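Local coordinates for CDP-archaeol synthase (PDB 5GUF), which binds CTP and probably transfers its cytidylyl group to an archaeal ether-lipid phosphate, forming CDP-archaeol within the membrane, at residues 82-85 and 86-90; 102-105 and 106-110. All blocks are in the same frame, centred on the assembly; numbering follows the deposited sequence.

How the interactions relate
Both interactions are local contacts on helix 84-109, one at its start and one near its end, with centres about 30 Å apart and on opposite sides of the chain's centre. Each is partly buried. Interaction 1 is the first turns of the helix, where a serine hydroxyl bonds back to a carbonyl one turn earlier, an asparagine caps a backbone N-H ahead of it, leucine packs against the neighbouring helices 14-29 and 59-80, and histidine finds a tyrosine partner. In interaction 2 the same backbone bonding carries basic side chains instead, and two of them reach out to the triphosphate of CTP. The chemistry thus passes along one helix from capping and packing against neighbouring helices to ligand binding.

Interaction 1. Residues 82-85 and 86-90; sequences NMLL and AVHSP
Ser89 and Leu85, one turn apart, are joined by two bonds: the serine OG donates to Leu85 O at 2.6 Å, and Ser89 N reaches the same oxygen at 3.0 Å. OG lies beside its own backbone N (chi1 -64°), which turns it back along the helix to that carbonyl. Serine suits this buried site because its hydroxyl can be satisfied by a hydrogen bond to a backbone carbonyl one turn back. His88 N donates to Leu84 O at 2.8 Å and Ala86 N to Met83 O. This is the opening of helix 84-109: Asn82, just before it, closes an Asx turn by accepting Leu84 N at OD1 (2.8 Å), while its ND2 is held by Val7 O. Pro90 has no N-H to give to the preceding turn, and the helix is kinked there. Further out, Leu84 O lies over one face of the His88 imidazole, toward the rim, and Leu84 CD1 meets the ring at CE1 (4.0 Å). His88 ND1 is hydrogen-bonded to Tyr139 OH. Leu84 CD2 also brushes Val87 CB at 4.3 Å on the surface, whereas the buried Leu85 side chain packs against helices 14-29 and 59-80.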
# COMPACT_ATOMS: atom_id res chain seq x y z
N ASN A 82 17.51 -2.97 25.75
CA ASN A 82 16.19 -3.47 26.12
C ASN A 82 16.18 -4.97 25.89
O ASN A 82 15.97 -5.45 24.77
CB ASN A 82 15.10 -2.76 25.33
CG ASN A 82 13.70 -3.27 25.65
OD1 ASN A 82 13.54 -4.32 26.27
ND2 ASN A 82 12.69 -2.52 25.24
N MET A 83 16.38 -5.73 26.96
CA MET A 83 16.45 -7.17 26.85
C MET A 83 15.14 -7.79 26.38
O MET A 83 15.16 -8.92 25.87
CB MET A 83 16.88 -7.77 28.18
CG MET A 83 18.35 -7.51 28.51
SD MET A 83 19.52 -8.33 27.39
CE MET A 83 20.32 -6.93 26.60
N LEU A 84 14.02 -7.10 26.53
CA LEU A 84 12.76 -7.66 26.05
C LEU A 84 12.77 -7.85 24.54
O LEU A 84 12.04 -8.72 24.03
CB LEU A 84 11.60 -6.77 26.48
CG LEU A 84 10.98 -7.17 27.82
CD1 LEU A 84 9.71 -6.38 28.09
CD2 LEU A 84 10.69 -8.66 27.83
N LEU A 85 13.60 -7.10 23.81
CA LEU A 85 13.76 -7.30 22.37
C LEU A 85 14.23 -8.71 22.03
O LEU A 85 13.92 -9.22 20.95
CB LEU A 85 14.75 -6.28 21.79
CG LEU A 85 14.36 -4.81 21.94
CD1 LEU A 85 15.04 -3.93 20.88
CD2 LEU A 85 12.83 -4.65 21.90
N ALA A 86 15.01 -9.35 22.90
CA ALA A 86 15.41 -10.72 22.59
C ALA A 86 14.25 -11.68 22.74
O ALA A 86 14.24 -12.73 22.09
CB ALA A 86 16.58 -11.16 23.48
N VAL A 87 13.29 -11.35 23.58
CA VAL A 87 12.11 -12.18 23.77
C VAL A 87 11.05 -11.89 22.72
O VAL A 87 10.38 -12.80 22.24
CB VAL A 87 11.57 -11.95 25.20
CG1 VAL A 87 10.20 -12.63 25.40
CG2 VAL A 87 12.59 -12.44 26.22
N HIS A 88 10.89 -10.62 22.33
CA HIS A 88 9.84 -10.21 21.41
C HIS A 88 10.20 -10.48 19.94
O HIS A 88 9.30 -10.75 19.12
CB HIS A 88 9.57 -8.72 21.57
CG HIS A 88 8.89 -8.37 22.86
ND1 HIS A 88 8.83 -7.08 23.34
CD2 HIS A 88 8.22 -9.14 23.75
CE1 HIS A 88 8.17 -7.08 24.49
NE2 HIS A 88 7.78 -8.31 24.75
N SER A 89 11.48 -10.37 19.59
CA SER A 89 11.86 -10.43 18.18
C SER A 89 11.51 -11.75 17.52
O SER A 89 11.14 -11.73 16.34
CB SER A 89 13.36 -10.13 18.03
OG SER A 89 13.65 -8.79 18.43
N PRO A 90 11.58 -12.91 18.20
CA PRO A 90 11.07 -14.13 17.55
C PRO A 90 9.60 -14.03 17.16
O PRO A 90 9.25 -14.38 16.02
CB PRO A 90 11.31 -15.22 18.61
CG PRO A 90 12.46 -14.69 19.44
CD PRO A 90 12.24 -13.20 19.49

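Interaction 2. Residues 102-105 and 106-110. With CTP (cytidine-5'-triphosphate), chain B.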
# COMPACT_ATOMS: atom_id res chain seq x y z
N ALA A 102 0.73 -14.35 3.99
CA ALA A 102 -0.62 -13.83 3.74
C ALA A 102 -0.66 -13.02 2.45
O ALA A 102 -1.66 -13.07 1.71
CB ALA A 102 -1.09 -12.99 4.93
N GLY A 103 0.42 -12.31 2.14
CA GLY A 103 0.48 -11.57 0.89
C GLY A 103 0.55 -12.48 -0.32
O GLY A 103 -0.10 -12.22 -1.34
N SER A 104 1.35 -13.55 -0.24
CA SER A 104 1.38 -14.55 -1.31
C SER A 104 0.03 -15.23 -1.48
O SER A 104 -0.41 -15.48 -2.61
CB SER A 104 2.45 -15.60 -1.01
OG SER A 104 3.68 -15.15 -1.50
N PHE A 105 -0.63 -15.54 -0.36
CA PHE A 105 -1.99 -16.06 -0.43
C PHE A 105 -2.90 -15.13 -1.24
O PHE A 105 -3.64 -15.59 -2.12
CB PHE A 105 -2.56 -16.24 0.98
CG PHE A 105 -3.99 -16.66 0.99
CD1 PHE A 105 -4.34 -17.96 0.63
CD2 PHE A 105 -5.00 -15.77 1.33
CE1 PHE A 105 -5.67 -18.37 0.63
CE2 PHE A 105 -6.33 -16.16 1.33
CZ PHE A 105 -6.67 -17.45 0.97
N VAL A 106 -2.85 -13.83 -0.94
CA VAL A 106 -3.72 -12.89 -1.63
C VAL A 106 -3.35 -12.81 -3.11
O VAL A 106 -4.24 -12.75 -3.97
CB VAL A 106 -3.67 -11.52 -0.92
CG1 VAL A 106 -4.17 -10.40 -1.82
CG2 VAL A 106 -4.51 -11.56 0.37
N LYS A 107 -2.06 -12.88 -3.43
CA LYS A 107 -1.66 -12.82 -4.84
C LYS A 107 -2.19 -14.02 -5.62
O LYS A 107 -2.65 -13.87 -6.76
CB LYS A 107 -0.14 -12.75 -4.97
CG LYS A 107 0.49 -11.46 -4.49
CD LYS A 107 1.99 -11.56 -4.50
CE LYS A 107 2.55 -11.37 -5.89
NZ LYS A 107 4.03 -11.36 -5.87
N ARG A 108 -2.12 -15.21 -5.02
CA ARG A 108 -2.61 -16.40 -5.71
C ARG A 108 -4.12 -16.31 -5.95
O ARG A 108 -4.59 -16.62 -7.05
CB ARG A 108 -2.27 -17.67 -4.92
CG ARG A 108 -0.77 -17.99 -4.74
CD ARG A 108 0.04 -18.10 -6.04
NE ARG A 108 0.60 -16.82 -6.49
CZ ARG A 108 1.63 -16.20 -5.92
NH1 ARG A 108 2.23 -16.73 -4.86
NH2 ARG A 108 2.06 -15.04 -6.40
N ARG A 109 -4.88 -15.90 -4.93
CA ARG A 109 -6.33 -15.78 -5.09
C ARG A 109 -6.71 -14.78 -6.18
O ARG A 109 -7.80 -14.87 -6.75
CB ARG A 109 -6.99 -15.38 -3.77
CG ARG A 109 -6.68 -16.31 -2.61
CD ARG A 109 -7.37 -17.68 -2.72
NE ARG A 109 -6.81 -18.59 -3.72
CZ ARG A 109 -5.60 -19.18 -3.66
NH1 ARG A 109 -4.79 -18.94 -2.65
NH2 ARG A 109 -5.21 -19.99 -4.64
N LEU A 110 -5.83 -13.83 -6.47
CA LEU A 110 -6.08 -12.85 -7.52
C LEU A 110 -5.57 -13.29 -8.88
O LEU A 110 -5.62 -12.49 -9.83
CB LEU A 110 -5.45 -11.51 -7.13
CG LEU A 110 -6.05 -10.84 -5.90
CD1 LEU A 110 -5.21 -9.64 -5.57
CD2 LEU A 110 -7.49 -10.44 -6.16
N1 CTP B . 11.34 -17.62 0.08
C2 CTP B . 11.23 -18.86 0.69
N3 CTP B . 10.37 -19.07 1.76
C4 CTP B . 9.65 -18.00 2.27
C5 CTP B . 9.80 -16.73 1.69
C6 CTP B . 10.51 -16.60 0.49
O2 CTP B . 11.89 -19.81 0.27
N4 CTP B . 8.83 -18.19 3.30
C1' CTP B . 12.33 -17.45 -1.03
C2' CTP B . 11.80 -18.06 -2.32
O2' CTP B . 12.89 -18.51 -3.08
C3' CTP B . 11.18 -16.87 -3.02
C4' CTP B . 12.19 -15.79 -2.68
O4' CTP B . 12.62 -16.09 -1.35
O3' CTP B . 11.07 -17.11 -4.40
C5' CTP B . 11.61 -14.38 -2.82
O5' CTP B . 10.57 -14.15 -1.88
PA CTP B . 9.16 -13.59 -2.39
O1A CTP B . 9.45 -12.41 -3.29
O2A CTP B . 8.24 -13.22 -1.24
O3A CTP B . 8.52 -14.83 -3.21
PB CTP B . 8.09 -14.77 -4.76
O1B CTP B . 9.09 -15.59 -5.56
O2B CTP B . 8.02 -13.38 -5.32
O3B CTP B . 6.63 -15.47 -4.73
PG CTP B . 5.25 -14.65 -4.45
O1G CTP B . 4.66 -14.26 -5.78
O2G CTP B . 4.38 -15.56 -3.65
O3G CTP B . 5.51 -13.40 -3.65
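The last turns of helix 84-109 contribute Ser104, Lys107 and Arg108 to the CTP pocket. Regular bonds tie the turns together, such as Arg108 N to Ser104 O at 3.0 Å and Arg109 N to Phe105 O at 3.1 Å. On the nucleotide side, Arg108 meets the gamma phosphate end-on, with the phosphorus in the guanidinium plane at its edge. NH2 donates to CTP O1G at 2.8 Å, and NH1 points almost straight at CTP O2G, whose position is less certain. Bends at chi2 and chi3 (-56° and 89°) fold the chain back so that Ser104 O lies over one face of the guanidinium. Bonds from its NE to Ile112 O and from its NH1 to Leu53 O add to the grip on its rotation. Lys107 brings NZ to CTP O1G at 3.0 Å, with a weak bond to O3G; O1G therefore receives both basic side chains. Lys107 NZ is also held by Arg116 O and by a salt bridge to Asp122. Away from the nucleotide, Arg109 CG sits over one face of the Phe105 ring, a CH-pi contact 3.9 Å from the centroid. The Arg109 guanidinium is inclined 49° to the Phe105 ring, with NH1 coming within 3.4 Å of CE1; NE forms a salt bridge with Asp48, and NH1 and NH2 donate to the backbone oxygens of Leu52 and Arg51. With Lys57 and Arg114 also bonding CTP, basic side chains gather round the nucleotide, as expected of a pocket for a polyanionic triphosphate.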